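Local coordinates for protein NAD(P)H dehydrogenase (quinone) (Deinococcus radiodurans, PDB 1YDG) that catalyses the reduction of quinones to quinols by NADH or NADPH, working as a homotetramer with one FMN bound to each monomer, at residues 134-137 with 138-142; 87-91 with 92-96; 182-185 with 186-189; 19-22 with 23-27; 53-56 with 57-60. All blocks are in the same frame, centred on the assembly; numbering follows the deposited sequence.

How the contacts relate
All five contacts are local turns of one flavodoxin-like domain, a mixed sheet covered by helices. Along the chain the order is contact 4, contact 5, contact 2, contact 1, contact 3. Contact 4 starts helix 19-33 at the FMN site, and contact 2 is the FMN-binding hairpin at the end of strand 81-89; their centres lie about 16 Å apart. Thr-134 of contact 1 meets Thr-88 of contact 2, and both contacts reach the third subunit. Contacts 3 and 4, with centres about 10 Å apart, are joined by salt bridges from Glu-26 to Arg-183 and Arg-187. Contact 5 lies at the surface, touching contact 2 where Trp-58 meets Gln-96. Cofactor site, subunit interface and helix packing are thus closely linked.

Contact 1: residues 134-137 with 138-142; sequences TLQT and LYMTA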
loop_
_atom_site.group_PDB
_atom_site.type_symbol
_atom_site.label_atom_id
_atom_site.label_comp_id
_atom_site.label_asym_id
_atom_site.label_seq_id
_atom_site.Cartn_x
_atom_site.Cartn_y
_atom_site.Cartn_z
ATOM N N THR B 134 -1.430 3.505 7.463
ATOM C CA THR B 134 -1.176 2.824 8.744
ATOM C C THR B 134 -2.128 1.673 8.875
ATOM O O THR B 134 -1.719 0.576 9.243
ATOM C CB THR B 134 -1.338 3.749 9.957
ATOM O OG1 THR B 134 -0.419 4.847 9.851
ATOM C CG2 THR B 134 -1.078 3.007 11.268
ATOM N N LEU B 135 -3.400 1.911 8.548
ATOM C CA LEU B 135 -4.390 0.849 8.562
ATOM C C LEU B 135 -4.017 -0.256 7.561
ATOM O O LEU B 135 -4.034 -1.447 7.895
ATOM C CB LEU B 135 -5.771 1.411 8.250
ATOM C CG LEU B 135 -6.279 2.448 9.257
ATOM C CD1 LEU B 135 -7.497 3.151 8.719
ATOM C CD2 LEU B 135 -6.596 1.775 10.604
ATOM N N GLN B 136 -3.692 0.136 6.339
ATOM C CA GLN B 136 -3.280 -0.810 5.309
ATOM C C GLN B 136 -2.153 -1.734 5.784
ATOM O O GLN B 136 -2.228 -2.945 5.604
ATOM C CB GLN B 136 -2.820 -0.072 4.060
ATOM C CG GLN B 136 -2.200 -0.980 2.984
ATOM C CD GLN B 136 -1.735 -0.194 1.728
ATOM O OE1 GLN B 136 -0.740 0.547 1.757
ATOM N NE2 GLN B 136 -2.441 -0.388 0.633
ATOM N N THR B 137 -1.106 -1.165 6.368
ATOM C CA THR B 137 0.020 -1.983 6.836
ATOM C C THR B 137 -0.434 -3.000 7.881
ATOM O O THR B 137 0.073 -4.128 7.933
ATOM C CB THR B 137 1.165 -1.147 7.414
ATOM O OG1 THR B 137 0.718 -0.432 8.570
ATOM C CG2 THR B 137 1.674 -0.149 6.406
ATOM N N LEU B 138 -1.409 -2.612 8.692
ATOM C CA LEU B 138 -1.946 -3.502 9.731
ATOM C C LEU B 138 -2.790 -4.636 9.148
ATOM O O LEU B 138 -2.697 -5.790 9.604
ATOM C CB LEU B 138 -2.741 -2.691 10.760
ATOM C CG LEU B 138 -1.890 -1.765 11.644
ATOM C CD1 LEU B 138 -2.784 -0.923 12.544
ATOM C CD2 LEU B 138 -0.853 -2.552 12.496
ATOM N N TYR B 139 -3.598 -4.320 8.134
ATOM C CA TYR B 139 -4.353 -5.354 7.445
ATOM C C TYR B 139 -3.429 -6.307 6.700
ATOM O O TYR B 139 -3.667 -7.534 6.738
ATOM C CB TYR B 139 -5.430 -4.792 6.491
ATOM C CG TYR B 139 -6.624 -4.212 7.215
ATOM C CD1 TYR B 139 -7.606 -5.028 7.774
ATOM C CD2 TYR B 139 -6.779 -2.841 7.335
ATOM C CE1 TYR B 139 -8.668 -4.500 8.452
ATOM C CE2 TYR B 139 -7.863 -2.301 8.029
ATOM C CZ TYR B 139 -8.802 -3.126 8.567
ATOM O OH TYR B 139 -9.874 -2.579 9.247
ATOM N N MET B 140 -2.391 -5.774 6.034
ATOM C CA MET B 140 -1.458 -6.644 5.291
ATOM C C MET B 140 -0.803 -7.676 6.228
ATOM O O MET B 140 -0.695 -8.852 5.882
ATOM C CB MET B 140 -0.378 -5.866 4.545
ATOM C CG MET B 140 -0.863 -4.978 3.386
ATOM S SD MET B 140 -1.989 -5.698 2.160
ATOM C CE MET B 140 -3.549 -5.097 2.780
ATOM N N THR B 141 -0.371 -7.223 7.400
ATOM C CA THR B 141 0.157 -8.123 8.456
ATOM C C THR B 141 -0.827 -9.225 8.834
ATOM O O THR B 141 -0.460 -10.408 8.941
ATOM C CB THR B 141 0.563 -7.287 9.717
ATOM O OG1 THR B 141 1.771 -6.583 9.416
ATOM C CG2 THR B 141 0.782 -8.152 10.941
ATOM N N ALA B 142 -2.091 -8.849 9.026
ATOM C CA ALA B 142 -3.114 -9.828 9.377
ATOM C C ALA B 142 -3.305 -10.881 8.286
ATOM O O ALA B 142 -3.673 -12.024 8.584
ATOM C CB ALA B 142 -4.430 -9.143 9.700
HETATM O O HOH W 1 2.865 -4.782 7.524
#
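Leu-138 opens the second half of this turn of helix 131-144 by sending its N-H to Thr-134 O, 3.3 Å away. The same oxygen takes a second bond from Thr-137 OG1 at 2.7 Å, and both donors reach it from one face of the carbonyl plane. Thr-137 can do this because its hydroxyl sits between its own backbone N and carbonyl carbon (chi1 63°), folded back along the helix. A valine at Thr-137 would probably cost Thr-134 O the shorter of the two bonds described. The leucine side chain packs its CG against Thr-134 O and continues to Ile-101 of helix 95-102.

Tyr-139 N bonds to Leu-135 O at 2.9 Å, and the ring lies back beside that residue, CE2 4.3 Å from Leu-135 CB. Tyrosine suits a buried place where the ring can pack while the hydroxyl finds polar partners, here Tyr-167 O and Ala-120 N. Met-140 N bonds to Gln-136 O at 2.9 Å, and its flexible, bent chain passes over the glutamine stem, Met-140 CG 4.2 Å from Gln-136 CG. Beyond the stem, the Gln-136 amide bonds to Gln-136 of the fourth subunit.

Thr-141 closes the turn with its N-H on Thr-137 O, 3.2 Å away. A water donates to that oxygen and also bonds to Thr-141 OG1, 2.8 Å away, which is further held by Arg-98 and by Phe-90 O of the third subunit. One threonine hydroxyl thus adds a second bond to a helix carbonyl directly and another does so through a water, and the buried polar groups link the helix to its own domain and to neighbouring subunits.

Contact 2: residues 87-91 with 92-96; sequences PTRFG and GATSQ
Gly-92 O receives the Arg-89 N-H at 2.8 Å in a nearly straight bond of 170°, and Thr-88 CA adds a C-H...O contact at 3.5 Å. In return Gly-92 N bonds to Arg-89 O at 3.1 Å, from above the carbonyl plane, closing a type I' beta turn from Arg-89 to Gly-92. Gly-91 suits the turn because its phi is positive (79°).

Arg-89 bends at chi2 (-72°), bringing its guanidinium over Thr-94, whose CG2 lies 3.5 Å above the centre of one face. Its NH1 also bonds to Thr-88 O at 3.3 Å, while two waters join NE and NH2 to the Gln-96 amide. Threonine suits position 94 in two ways: the methyl supports the arginine and touches Pro-87 CG, and the hydroxyl caps Met-97 N at the start of the next helix.

Thr-88, Arg-89 and Phe-90 bind FMN. The hairpin joins the end of strand 81-89, which runs alongside strand 117-124, to the short strand 92-93 and leads directly into helix 95-102; Phe-90 projects to the third subunit, its ring edge-to-face with Trp-108 and Trp-145 there.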
loop_
_atom_site.group_PDB
_atom_site.type_symbol
_atom_site.label_atom_id
_atom_site.label_comp_id
_atom_site.label_asym_id
_atom_site.label_seq_id
_atom_site.Cartn_x
_atom_site.Cartn_y
_atom_site.Cartn_z
ATOM N N PRO B 87 -1.488 4.812 16.776
ATOM C CA PRO B 87 -1.300 6.088 16.086
ATOM C C PRO B 87 -0.342 5.886 14.928
ATOM O O PRO B 87 0.451 4.937 14.922
ATOM C CB PRO B 87 -0.695 7.015 17.147
ATOM C CG PRO B 87 -0.213 6.117 18.250
ATOM C CD PRO B 87 -0.882 4.794 18.121
ATOM N N THR B 88 -0.432 6.744 13.929
ATOM C CA THR B 88 0.503 6.662 12.813
ATOM C C THR B 88 1.857 7.209 13.204
ATOM O O THR B 88 1.932 8.183 13.954
ATOM C CB THR B 88 0.004 7.432 11.589
ATOM O OG1 THR B 88 0.773 7.041 10.449
ATOM C CG2 THR B 88 0.188 8.925 11.779
ATOM N N ARG B 89 2.920 6.552 12.731
ATOM C CA ARG B 89 4.272 7.119 12.697
ATOM C C ARG B 89 4.781 7.078 11.264
ATOM O O ARG B 89 5.100 6.010 10.760
ATOM C CB ARG B 89 5.265 6.301 13.533
ATOM C CG ARG B 89 4.997 6.263 14.999
ATOM C CD ARG B 89 5.300 7.569 15.692
ATOM N NE ARG B 89 5.032 7.422 17.116
ATOM C CZ ARG B 89 3.904 7.773 17.728
ATOM N NH1 ARG B 89 2.893 8.343 17.072
ATOM N NH2 ARG B 89 3.797 7.557 19.024
ATOM N N PHE B 90 4.895 8.234 10.625
ATOM C CA PHE B 90 5.308 8.325 9.212
ATOM C C PHE B 90 4.565 7.318 8.322
ATOM O O PHE B 90 5.177 6.623 7.501
ATOM C CB PHE B 90 6.827 8.142 9.061
ATOM C CG PHE B 90 7.665 9.037 9.971
ATOM C CD1 PHE B 90 7.616 10.405 9.848
ATOM C CD2 PHE B 90 8.467 8.487 10.959
ATOM C CE1 PHE B 90 8.375 11.227 10.675
ATOM C CE2 PHE B 90 9.236 9.297 11.801
ATOM C CZ PHE B 90 9.187 10.668 11.655
ATOM N N GLY B 91 3.265 7.194 8.525
ATOM C CA GLY B 91 2.432 6.360 7.650
ATOM C C GLY B 91 2.487 4.867 7.899
ATOM O O GLY B 91 1.941 4.096 7.105
ATOM N N GLY B 92 3.142 4.465 8.990
ATOM C CA GLY B 92 3.147 3.085 9.464
ATOM C C GLY B 92 2.701 3.047 10.920
ATOM O O GLY B 92 2.396 4.078 11.526
ATOM N N ALA B 93 2.611 1.856 11.484
ATOM C CA ALA B 93 2.291 1.749 12.892
ATOM C C ALA B 93 3.521 2.129 13.738
ATOM O O ALA B 93 4.635 2.146 13.255
ATOM C CB ALA B 93 1.805 0.345 13.216
ATOM N N THR B 94 3.299 2.436 15.010
ATOM C CA THR B 94 4.401 2.685 15.921
ATOM C C THR B 94 5.290 1.461 16.072
ATOM O O THR B 94 4.819 0.321 15.988
ATOM C CB THR B 94 3.895 3.047 17.322
ATOM O OG1 THR B 94 3.087 1.972 17.823
ATOM C CG2 THR B 94 3.091 4.350 17.291
ATOM N N SER B 95 6.563 1.691 16.369
ATOM C CA SER B 95 7.473 0.595 16.697
ATOM C C SER B 95 6.945 -0.237 17.869
ATOM O O SER B 95 7.171 -1.439 17.920
ATOM C CB SER B 95 8.884 1.112 17.008
ATOM O OG SER B 95 8.871 2.003 18.102
ATOM N N GLN B 96 6.201 0.388 18.779
ATOM C CA GLN B 96 5.695 -0.322 19.950
ATOM C C GLN B 96 4.686 -1.388 19.499
ATOM O O GLN B 96 4.720 -2.540 19.956
ATOM C CB GLN B 96 5.074 0.658 20.964
ATOM C CG GLN B 96 6.081 1.587 21.663
ATOM C CD GLN B 96 6.237 2.962 20.997
ATOM O OE1 GLN B 96 6.028 3.111 19.787
ATOM N NE2 GLN B 96 6.595 3.973 21.798
HETATM O O HOH W 2 6.606 5.422 18.503
HETATM O O HOH W 3 5.934 7.016 21.033
#

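Contact 3: residues 182-185 with 186-189; sequences DRAS and IRHQ
The guanidinium of Arg-187 lies with one face over Ala-184 CA, which stands 3.7 Å from its plane, as this alpha-helical turn of helix 180-204 folds an arginine back on the preceding turn. At the group's ends, NH1 is 3.6 Å from Arg-183 CB and NH2 is 3.7 Å from Ala-184 CB. A bend at chi3 (-67°) turns the chain back over the helix, and the small methyl of Ala-184 lets the flat group lie close. Its charge is met by Glu-180 and Glu-26.

Arg-183, extended from CG to NE, reaches Glu-26 as well, so one glutamate on helix 19-33 pairs with both arginines. Ile-186 suits the inner side, where its branches pack on Met-23, Ala-27 and Met-121, while Ser-185 and His-188 bond to Ser-162 and Thr-155 respectively, and Gln-189, long enough to reach the sheet, bonds to Ser-119 and Ala-120.

Four i to i+4 backbone bonds set this spacing, among them Arg-187 N to Arg-183 O at 3.1 Å. The same Arg-183 O also lies 3.1 Å from Arg-187 CG, where the arginine chain begins its path back.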
loop_
_atom_site.group_PDB
_atom_site.type_symbol
_atom_site.label_atom_id
_atom_site.label_comp_id
_atom_site.label_asym_id
_atom_site.label_seq_id
_atom_site.Cartn_x
_atom_site.Cartn_y
_atom_site.Cartn_z
ATOM N N ASP B 182 -16.543 10.350 15.234
ATOM C CA ASP B 182 -15.467 9.393 15.476
ATOM C C ASP B 182 -15.905 8.260 16.403
ATOM O O ASP B 182 -15.608 7.099 16.139
ATOM C CB ASP B 182 -14.226 10.109 16.019
ATOM C CG ASP B 182 -13.555 10.986 14.963
ATOM O OD1 ASP B 182 -13.743 10.724 13.747
ATOM O OD2 ASP B 182 -12.836 11.934 15.337
ATOM N N ARG B 183 -16.646 8.595 17.452
ATOM C CA ARG B 183 -17.116 7.606 18.420
ATOM C C ARG B 183 -18.146 6.660 17.829
ATOM O O ARG B 183 -18.143 5.481 18.136
ATOM C CB ARG B 183 -17.679 8.294 19.666
ATOM C CG ARG B 183 -16.613 9.061 20.436
ATOM C CD ARG B 183 -17.117 9.634 21.753
ATOM N NE ARG B 183 -16.061 10.347 22.485
ATOM C CZ ARG B 183 -15.079 9.774 23.186
ATOM N NH1 ARG B 183 -14.963 8.444 23.264
ATOM N NH2 ARG B 183 -14.182 10.541 23.809
ATOM N N ALA B 184 -19.021 7.180 16.979
ATOM C CA ALA B 184 -20.045 6.348 16.325
ATOM C C ALA B 184 -19.431 5.452 15.263
ATOM O O ALA B 184 -19.893 4.334 15.028
ATOM C CB ALA B 184 -21.106 7.242 15.705
ATOM N N SER B 185 -18.374 5.949 14.639
ATOM C CA SER B 185 -17.603 5.196 13.666
ATOM C C SER B 185 -16.987 3.955 14.324
ATOM O O SER B 185 -17.150 2.823 13.845
ATOM C CB SER B 185 -16.527 6.107 13.086
ATOM O OG SER B 185 -16.042 5.623 11.859
ATOM N N ILE B 186 -16.329 4.172 15.460
ATOM C CA ILE B 186 -15.718 3.091 16.225
ATOM C C ILE B 186 -16.777 2.080 16.658
ATOM O O ILE B 186 -16.605 0.887 16.445
ATOM C CB ILE B 186 -14.961 3.660 17.457
ATOM C CG1 ILE B 186 -13.728 4.438 17.002
ATOM C CG2 ILE B 186 -14.569 2.560 18.432
ATOM C CD1 ILE B 186 -13.268 5.480 17.991
ATOM N N ARG B 187 -17.874 2.568 17.244
ATOM C CA ARG B 187 -18.949 1.689 17.735
ATOM C C ARG B 187 -19.481 0.748 16.660
ATOM O O ARG B 187 -19.692 -0.449 16.900
ATOM C CB ARG B 187 -20.121 2.512 18.299
ATOM C CG ARG B 187 -19.825 3.284 19.588
ATOM C CD ARG B 187 -21.115 3.737 20.342
ATOM N NE ARG B 187 -21.919 4.757 19.638
ATOM C CZ ARG B 187 -21.743 6.083 19.716
ATOM N NH1 ARG B 187 -20.767 6.614 20.444
ATOM N NH2 ARG B 187 -22.548 6.897 19.043
ATOM N N HIS B 188 -19.728 1.294 15.480
ATOM C CA HIS B 188 -20.278 0.523 14.374
ATOM C C HIS B 188 -19.288 -0.522 13.881
ATOM O O HIS B 188 -19.652 -1.694 13.668
ATOM C CB HIS B 188 -20.693 1.447 13.221
ATOM C CG HIS B 188 -21.022 0.712 11.955
ATOM N ND1 HIS B 188 -22.180 -0.026 11.804
ATOM C CD2 HIS B 188 -20.323 0.558 10.803
ATOM C CE1 HIS B 188 -22.187 -0.588 10.605
ATOM N NE2 HIS B 188 -21.075 -0.243 9.975
ATOM N N GLN B 189 -18.045 -0.090 13.703
ATOM C CA GLN B 189 -16.951 -0.989 13.295
ATOM C C GLN B 189 -16.872 -2.231 14.174
ATOM O O GLN B 189 -16.787 -3.345 13.664
ATOM C CB GLN B 189 -15.615 -0.270 13.314
ATOM C CG GLN B 189 -14.442 -1.136 12.837
ATOM C CD GLN B 189 -13.144 -0.388 12.781
ATOM O OE1 GLN B 189 -13.120 0.817 12.524
ATOM N NE2 GLN B 189 -12.027 -1.103 13.010
#

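Contact 4: residues 19-22 with 23-27; sequences TGYA and MAQEA. With SO4 (sulfate ion), chain J.
The N-terminal end of helix 19-33 forms part of the FMN site of this flavodoxin-like fold, and a sulfate ion occupies it here. Thr-19 N bonds to sulfate O1 at 2.8 Å and Gly-20 N to O4 at 2.7 Å, probably aided by the positive end of the helix dipole. Ser-15 OG, Ser-16 N and Thr-17 OG1 also bond to the sulfate. Its position is consistent with the place where flavodoxins bind the FMN phosphate. Glycine suits residue 20 because a CB there would crowd O4.

Tyr-21 and Gln-25, one turn apart, stack with ring and amide planes 18° apart. Gln-25 NE2 stands 3.3 Å above the ring centre, and CG adds an off-centre CH-pi contact. With Tyr-21 CG anti to its own N (chi1 -178°), the ring is laid along the helix beneath the glutamine amide, whose extended chain spans it; NE2 also makes a weak bond to Tyr-21 O at 3.5 Å. A serine at Tyr-21 would probably leave the Gln-25 amide without its stacking surface and freer to turn.

The helix belongs to the unit strand 8-13, helix 19-33, strand 37-42: Ala-24 packs on Ile-11 and Leu-40, while Met-23 and Ala-27 meet Ile-186 of helix 180-204.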
loop_
_atom_site.group_PDB
_atom_site.type_symbol
_atom_site.label_atom_id
_atom_site.label_comp_id
_atom_site.label_asym_id
_atom_site.label_seq_id
_atom_site.Cartn_x
_atom_site.Cartn_y
_atom_site.Cartn_z
ATOM N N THR B 19 -5.008 9.455 22.797
ATOM C CA THR B 19 -6.048 9.377 21.774
ATOM C C THR B 19 -6.453 7.923 21.494
ATOM O O THR B 19 -7.633 7.607 21.480
ATOM C CB THR B 19 -5.649 10.109 20.475
ATOM O OG1 THR B 19 -5.400 11.478 20.777
ATOM C CG2 THR B 19 -6.767 10.035 19.406
ATOM N N GLY B 20 -5.473 7.039 21.299
ATOM C CA GLY B 20 -5.769 5.621 21.089
ATOM C C GLY B 20 -6.457 4.951 22.263
ATOM O O GLY B 20 -7.275 4.060 22.078
ATOM N N TYR B 21 -6.121 5.383 23.479
ATOM C CA TYR B 21 -6.756 4.890 24.684
ATOM C C TYR B 21 -8.245 5.285 24.688
ATOM O O TYR B 21 -9.105 4.458 24.986
ATOM C CB TYR B 21 -6.018 5.410 25.926
ATOM C CG TYR B 21 -6.542 4.935 27.271
ATOM C CD1 TYR B 21 -6.964 3.621 27.461
ATOM C CD2 TYR B 21 -6.567 5.793 28.375
ATOM C CE1 TYR B 21 -7.437 3.181 28.704
ATOM C CE2 TYR B 21 -7.027 5.363 29.614
ATOM C CZ TYR B 21 -7.462 4.052 29.775
ATOM O OH TYR B 21 -7.915 3.600 31.003
ATOM N N ALA B 22 -8.559 6.531 24.348
ATOM C CA ALA B 22 -9.976 6.954 24.286
ATOM C C ALA B 22 -10.725 6.127 23.227
ATOM O O ALA B 22 -11.842 5.667 23.454
ATOM C CB ALA B 22 -10.082 8.434 23.967
ATOM N N MET B 23 -10.080 5.924 22.082
ATOM C CA MET B 23 -10.684 5.142 21.011
ATOM C C MET B 23 -10.905 3.708 21.440
ATOM O O MET B 23 -11.940 3.144 21.167
ATOM C CB MET B 23 -9.796 5.157 19.757
ATOM C CG MET B 23 -9.652 6.517 19.105
ATOM S SD MET B 23 -8.452 6.499 17.771
ATOM C CE MET B 23 -9.332 5.545 16.577
ATOM N N ALA B 24 -9.906 3.121 22.101
ATOM C CA ALA B 24 -9.968 1.730 22.505
ATOM C C ALA B 24 -11.024 1.512 23.572
ATOM O O ALA B 24 -11.733 0.502 23.543
ATOM C CB ALA B 24 -8.615 1.253 22.971
ATOM N N GLN B 25 -11.159 2.470 24.489
ATOM C CA GLN B 25 -12.243 2.411 25.477
ATOM C C GLN B 25 -13.606 2.442 24.799
ATOM O O GLN B 25 -14.498 1.686 25.178
ATOM C CB GLN B 25 -12.136 3.544 26.498
ATOM C CG GLN B 25 -10.894 3.507 27.372
ATOM C CD GLN B 25 -10.867 4.663 28.367
ATOM O OE1 GLN B 25 -11.545 4.614 29.386
ATOM N NE2 GLN B 25 -10.113 5.712 28.056
ATOM N N GLU B 26 -13.766 3.291 23.787
ATOM C CA GLU B 26 -15.028 3.348 23.024
ATOM C C GLU B 26 -15.304 2.017 22.324
ATOM O O GLU B 26 -16.433 1.490 22.358
ATOM C CB GLU B 26 -14.986 4.517 22.018
ATOM C CG GLU B 26 -16.317 4.828 21.356
ATOM C CD GLU B 26 -17.354 5.429 22.314
ATOM O OE1 GLU B 26 -16.991 6.204 23.217
ATOM O OE2 GLU B 26 -18.545 5.125 22.157
ATOM N N ALA B 27 -14.255 1.452 21.720
ATOM C CA ALA B 27 -14.312 0.113 21.101
ATOM C C ALA B 27 -14.725 -0.956 22.109
ATOM O O ALA B 27 -15.603 -1.762 21.836
ATOM C CB ALA B 27 -12.951 -0.252 20.485
HETATM S S SO4 J . -2.050 8.761 20.788
HETATM O O1 SO4 J . -2.560 9.882 21.579
HETATM O O2 SO4 J . -2.233 9.028 19.376
HETATM O O3 SO4 J . -0.631 8.611 21.110
HETATM O O4 SO4 J . -2.803 7.556 21.109
#

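Contact 5: residues 53-56 with 57-60; sequences DGQD and AWKA
Gln-55 O, on the N-cap residue of helix 56-64, accepts the Lys-59 N-H at 3.1 Å in an almost straight backbone hydrogen bond of 173°, and it takes a weak second one from Trp-58 N. Asp-56 O then holds Ala-60 N at 2.9 Å, the first full turn inside the helix, where the alanine's small CB fits close to that same carbonyl. An aspartate in this first turn is also well placed for a probable favourable interaction with the helix dipole.

Side-chain packing centres on the indole of Trp-58. It has Gln-55 NE2 at the edge, near the ring plane and 3.7 Å from Trp-58 CE3, with the amide turned 61° against the ring. Gln-55 CB also lies 3.9 Å from Trp-58 CB. Tryptophan suits this buried position because its broad ring packs against Val-51, Ile-52 and Tyr-14 while NE1 bonds to Glu-45.

The charged contact is looser. Lys-59 NZ lies 3.9 Å from Asp-53 OD1, a long salt bridge, and the lysine's CE is closer to that oxygen, at 3.4 Å. A bend at chi3 (98°) carries the chain across the aspartate, whose OD1 is also bonded by Gln-49.

At this exposed edge of the domain the chemistry thus divides: backbone bonds set the turn, the indole ties it to the domain, and the surface charge pair probably contributes only modestly.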
loop_
_atom_site.group_PDB
_atom_site.type_symbol
_atom_site.label_atom_id
_atom_site.label_comp_id
_atom_site.label_asym_id
_atom_site.label_seq_id
_atom_site.Cartn_x
_atom_site.Cartn_y
_atom_site.Cartn_z
ATOM N N ASP B 53 9.422 11.360 29.699
ATOM C CA ASP B 53 9.550 12.548 30.558
ATOM C C ASP B 53 9.532 13.906 29.827
ATOM O O ASP B 53 9.429 14.947 30.462
ATOM C CB ASP B 53 10.856 12.455 31.324
ATOM C CG ASP B 53 10.786 11.526 32.512
ATOM O OD1 ASP B 53 9.700 10.997 32.856
ATOM O OD2 ASP B 53 11.855 11.331 33.109
ATOM N N GLY B 54 9.650 13.896 28.504
ATOM C CA GLY B 54 9.619 15.127 27.716
ATOM C C GLY B 54 8.237 15.669 27.394
ATOM O O GLY B 54 8.121 16.796 26.923
ATOM N N GLN B 55 7.186 14.879 27.633
ATOM C CA GLN B 55 5.834 15.256 27.238
ATOM C C GLN B 55 4.807 14.960 28.329
ATOM O O GLN B 55 4.632 13.800 28.737
ATOM C CB GLN B 55 5.422 14.503 25.973
ATOM C CG GLN B 55 6.265 14.751 24.760
ATOM C CD GLN B 55 5.825 13.912 23.573
ATOM O OE1 GLN B 55 4.627 13.736 23.323
ATOM N NE2 GLN B 55 6.788 13.403 22.831
ATOM N N ASP B 56 4.103 16.001 28.764
ATOM C CA ASP B 56 3.065 15.875 29.778
ATOM C C ASP B 56 1.977 14.862 29.434
ATOM O O ASP B 56 1.585 14.071 30.276
ATOM C CB ASP B 56 2.383 17.226 30.002
ATOM C CG ASP B 56 1.184 17.122 30.925
ATOM O OD1 ASP B 56 0.117 17.681 30.563
ATOM O OD2 ASP B 56 1.326 16.473 31.996
ATOM N N ALA B 57 1.453 14.911 28.214
ATOM C CA ALA B 57 0.308 14.051 27.868
ATOM C C ALA B 57 0.737 12.600 27.780
ATOM O O ALA B 57 -0.075 11.722 28.006
ATOM C CB ALA B 57 -0.374 14.509 26.573
ATOM N N TRP B 58 2.018 12.359 27.483
ATOM C CA TRP B 58 2.571 11.001 27.441
ATOM C C TRP B 58 2.723 10.423 28.847
ATOM O O TRP B 58 2.218 9.338 29.135
ATOM C CB TRP B 58 3.910 10.985 26.704
ATOM C CG TRP B 58 4.356 9.623 26.211
ATOM C CD1 TRP B 58 3.855 8.392 26.565
ATOM C CD2 TRP B 58 5.430 9.363 25.299
ATOM N NE1 TRP B 58 4.534 7.398 25.902
ATOM C CE2 TRP B 58 5.512 7.959 25.130
ATOM C CE3 TRP B 58 6.340 10.176 24.624
ATOM C CZ2 TRP B 58 6.462 7.355 24.296
ATOM C CZ3 TRP B 58 7.281 9.570 23.778
ATOM C CH2 TRP B 58 7.334 8.173 23.630
ATOM N N LYS B 59 3.403 11.152 29.730
ATOM C CA LYS B 59 3.470 10.756 31.141
ATOM C C LYS B 59 2.103 10.546 31.742
ATOM O O LYS B 59 1.880 9.551 32.422
ATOM C CB LYS B 59 4.188 11.789 31.997
ATOM C CG LYS B 59 5.674 11.682 31.934
ATOM C CD LYS B 59 6.329 12.577 32.946
ATOM C CE LYS B 59 6.720 11.819 34.182
ATOM N NZ LYS B 59 7.187 12.783 35.198
ATOM N N ALA B 60 1.201 11.494 31.498
ATOM C CA ALA B 60 -0.137 11.433 32.070
ATOM C C ALA B 60 -0.867 10.192 31.582
ATOM O O ALA B 60 -1.512 9.498 32.366
ATOM C CB ALA B 60 -0.917 12.669 31.714
#